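BtrN (Bacillus circulans, PDB 4M7S) catalyses the S-adenosylmethionine-dependent radical oxidation of 2-deoxy-scyllo-inosamine to amino-dideoxy-scyllo-inosose in butirosin biosynthesis, using two [4Fe-4S] clusters. Local coordinates at residues 87-92 against 107-112. Residues are numbered along the deposited sequence; the frame is centred on the assembly and turned at random.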
loop_
_atom_site.group_PDB
_atom_site.type_symbol
_atom_site.label_atom_id
_atom_site.label_comp_id
_atom_site.label_asym_id
_atom_site.label_seq_id
_atom_site.Cartn_x
_atom_site.Cartn_y
_atom_site.Cartn_z
ATOM N N PRO A 87 -2.868 10.325 5.555
ATOM C CA PRO A 87 -3.575 9.051 5.709
ATOM C C PRO A 87 -4.760 8.935 4.751
ATOM O O PRO A 87 -5.606 9.831 4.708
ATOM C CB PRO A 87 -4.079 9.095 7.166
ATOM C CG PRO A 87 -3.313 10.235 7.829
ATOM C CD PRO A 87 -3.078 11.209 6.716
ATOM N N ILE A 88 -4.804 7.842 3.992
ATOM C CA ILE A 88 -5.851 7.619 3.004
ATOM C C ILE A 88 -6.490 6.265 3.256
ATOM O O ILE A 88 -5.783 5.283 3.481
ATOM C CB ILE A 88 -5.276 7.548 1.579
ATOM C CG1 ILE A 88 -4.319 8.708 1.306
ATOM C CG2 ILE A 88 -6.409 7.479 0.547
ATOM C CD1 ILE A 88 -4.979 10.055 1.325
ATOM N N ILE A 89 -7.818 6.201 3.203
ATOM C CA ILE A 89 -8.504 4.913 3.288
ATOM C C ILE A 89 -8.967 4.460 1.900
ATOM O O ILE A 89 -9.691 5.187 1.212
ATOM C CB ILE A 89 -9.739 4.975 4.212
ATOM C CG1 ILE A 89 -9.321 5.107 5.677
ATOM C CG2 ILE A 89 -10.606 3.714 4.037
ATOM C CD1 ILE A 89 -8.800 3.819 6.268
ATOM N N TYR A 90 -8.545 3.268 1.487
ATOM C CA TYR A 90 -9.116 2.637 0.307
ATOM C C TYR A 90 -10.060 1.540 0.813
ATOM O O TYR A 90 -9.627 0.615 1.506
ATOM C CB TYR A 90 -8.020 2.039 -0.563
ATOM C CG TYR A 90 -7.055 3.053 -1.164
ATOM C CD1 TYR A 90 -6.036 3.618 -0.405
ATOM C CD2 TYR A 90 -7.156 3.423 -2.494
ATOM C CE1 TYR A 90 -5.143 4.529 -0.959
ATOM C CE2 TYR A 90 -6.268 4.329 -3.059
ATOM C CZ TYR A 90 -5.269 4.879 -2.285
ATOM O OH TYR A 90 -4.389 5.781 -2.841
ATOM N N THR A 91 -11.343 1.644 0.482
ATOM C CA THR A 91 -12.333 0.741 1.074
ATOM C C THR A 91 -13.409 0.322 0.070
ATOM O O THR A 91 -13.719 1.084 -0.843
ATOM C CB THR A 91 -12.987 1.410 2.308
ATOM O OG1 THR A 91 -13.976 0.537 2.870
ATOM C CG2 THR A 91 -13.636 2.746 1.923
ATOM N N ASN A 92 -13.977 -0.879 0.223
ATOM C CA ASN A 92 -15.113 -1.263 -0.617
ATOM C C ASN A 92 -16.400 -0.568 -0.193
ATOM O O ASN A 92 -17.419 -0.667 -0.880
ATOM C CB ASN A 92 -15.323 -2.786 -0.702
ATOM C CG ASN A 92 -15.521 -3.443 0.654
ATOM O OD1 ASN A 92 -16.092 -2.852 1.580
ATOM N ND2 ASN A 92 -15.032 -4.678 0.782
ATOM N N LEU A 107 -10.039 11.459 13.390
ATOM C CA LEU A 107 -8.807 10.785 13.805
ATOM C C LEU A 107 -7.601 11.074 12.906
ATOM O O LEU A 107 -6.461 10.919 13.339
ATOM C CB LEU A 107 -9.032 9.280 13.915
ATOM C CG LEU A 107 -10.002 8.839 15.015
ATOM C CD1 LEU A 107 -10.283 7.365 14.852
ATOM C CD2 LEU A 107 -9.458 9.127 16.400
ATOM N N GLY A 108 -7.845 11.486 11.663
ATOM C CA GLY A 108 -6.755 11.890 10.788
ATOM C C GLY A 108 -6.868 11.554 9.309
ATOM O O GLY A 108 -6.099 12.083 8.506
ATOM N N ILE A 109 -7.804 10.679 8.933
ATOM C CA ILE A 109 -7.939 10.312 7.519
ATOM C C ILE A 109 -8.279 11.542 6.683
ATOM O O ILE A 109 -9.250 12.243 6.974
ATOM C CB ILE A 109 -9.020 9.223 7.279
ATOM C CG1 ILE A 109 -8.658 7.927 8.008
ATOM C CG2 ILE A 109 -9.190 8.952 5.760
ATOM C CD1 ILE A 109 -7.248 7.419 7.700
ATOM N N GLN A 110 -7.495 11.798 5.639
ATOM C CA GLN A 110 -7.735 12.959 4.792
ATOM C C GLN A 110 -8.516 12.606 3.529
ATOM O O GLN A 110 -9.033 13.487 2.844
ATOM C CB GLN A 110 -6.409 13.633 4.430
ATOM C CG GLN A 110 -5.703 14.245 5.635
ATOM C CD GLN A 110 -4.382 14.868 5.277
ATOM O OE1 GLN A 110 -4.125 15.167 4.114
ATOM N NE2 GLN A 110 -3.526 15.070 6.280
ATOM N N LYS A 111 -8.603 11.320 3.212
ATOM C CA LYS A 111 -9.309 10.924 2.001
ATOM C C LYS A 111 -9.822 9.494 2.071
ATOM O O LYS A 111 -9.118 8.593 2.533
ATOM C CB LYS A 111 -8.407 11.106 0.780
ATOM C CG LYS A 111 -9.125 11.071 -0.557
ATOM C CD LYS A 111 -8.244 11.729 -1.602
ATOM C CE LYS A 111 -8.808 11.605 -3.006
ATOM N NZ LYS A 111 -7.864 12.096 -4.064
ATOM N N PHE A 112 -11.060 9.304 1.617
ATOM C CA PHE A 112 -11.645 7.981 1.454
ATOM C C PHE A 112 -11.852 7.706 -0.035
ATOM O O PHE A 112 -12.507 8.482 -0.736
ATOM C CB PHE A 112 -12.996 7.896 2.172
ATOM C CG PHE A 112 -12.918 8.131 3.664
ATOM C CD1 PHE A 112 -12.979 9.417 4.184
ATOM C CD2 PHE A 112 -12.806 7.060 4.545
ATOM C CE1 PHE A 112 -12.923 9.635 5.568
ATOM C CE2 PHE A 112 -12.750 7.267 5.933
ATOM C CZ PHE A 112 -12.809 8.555 6.441
#
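Ile89 and Ile109 both place CG1 beside the backbone N and opposite the carbonyl carbon (chi1 -71° and -62°), and these branches meet where the two side chains cross at about a right angle. CD1 of Ile109 lies 3.7 Å from CG1 of Ile89 and also reaches Pro87, 3.6 Å from its CB, filling the corner between the two. Phe112 runs alongside Ile89 in the same direction, its CD2 3.7 Å from Ile89 CB, while CG2 of Ile109 rests over one face of the ring, toward its rim. Branched and aromatic side chains suit this side of the sheet, which is covered by helix 98-107 through Leu101 and Leu104 and by Val75 of helix 71-81. On the other face of the sheet from Ile89 and Phe112, Ile88 CD1 packs 3.6 Å from CB of Lys111, whose extended chain carries the amine away from the neighbouring strand.

The backbones join in parallel. Gln110 N donates to Pro87 O at 2.9 Å, in the carbonyl plane, and Ile89 N donates to Lys111 O at 2.8 Å, with an N-H...O angle of 166°. Proline suits position 87 because it accepts through O while its ring packs on Ile109 and Gly108. Gly108 ends helix 98-107 in a Schellman motif; at its backbone angles a side chain would press against the carbonyl O of Leu107, which glycine avoids, and its O lies 3.4 Å from Pro87 CG as the chain turns into strand 111-116.

This is the return of a beta-alpha-beta unit in the partial barrel of the radical SAM fold. Strand 86-91 leads to Asn92, which touches the [4Fe-4S] cluster of the Cys16, Cys20 and Cys23 pocket, whereas the side chain of Ile89 is about 12 Å from that cluster. Two nearly straight N-H...O hydrogen bonds thus fix the strand register, and Ile89, Ile109 and Phe112 add apolar packing under helices 98-107 and 71-81.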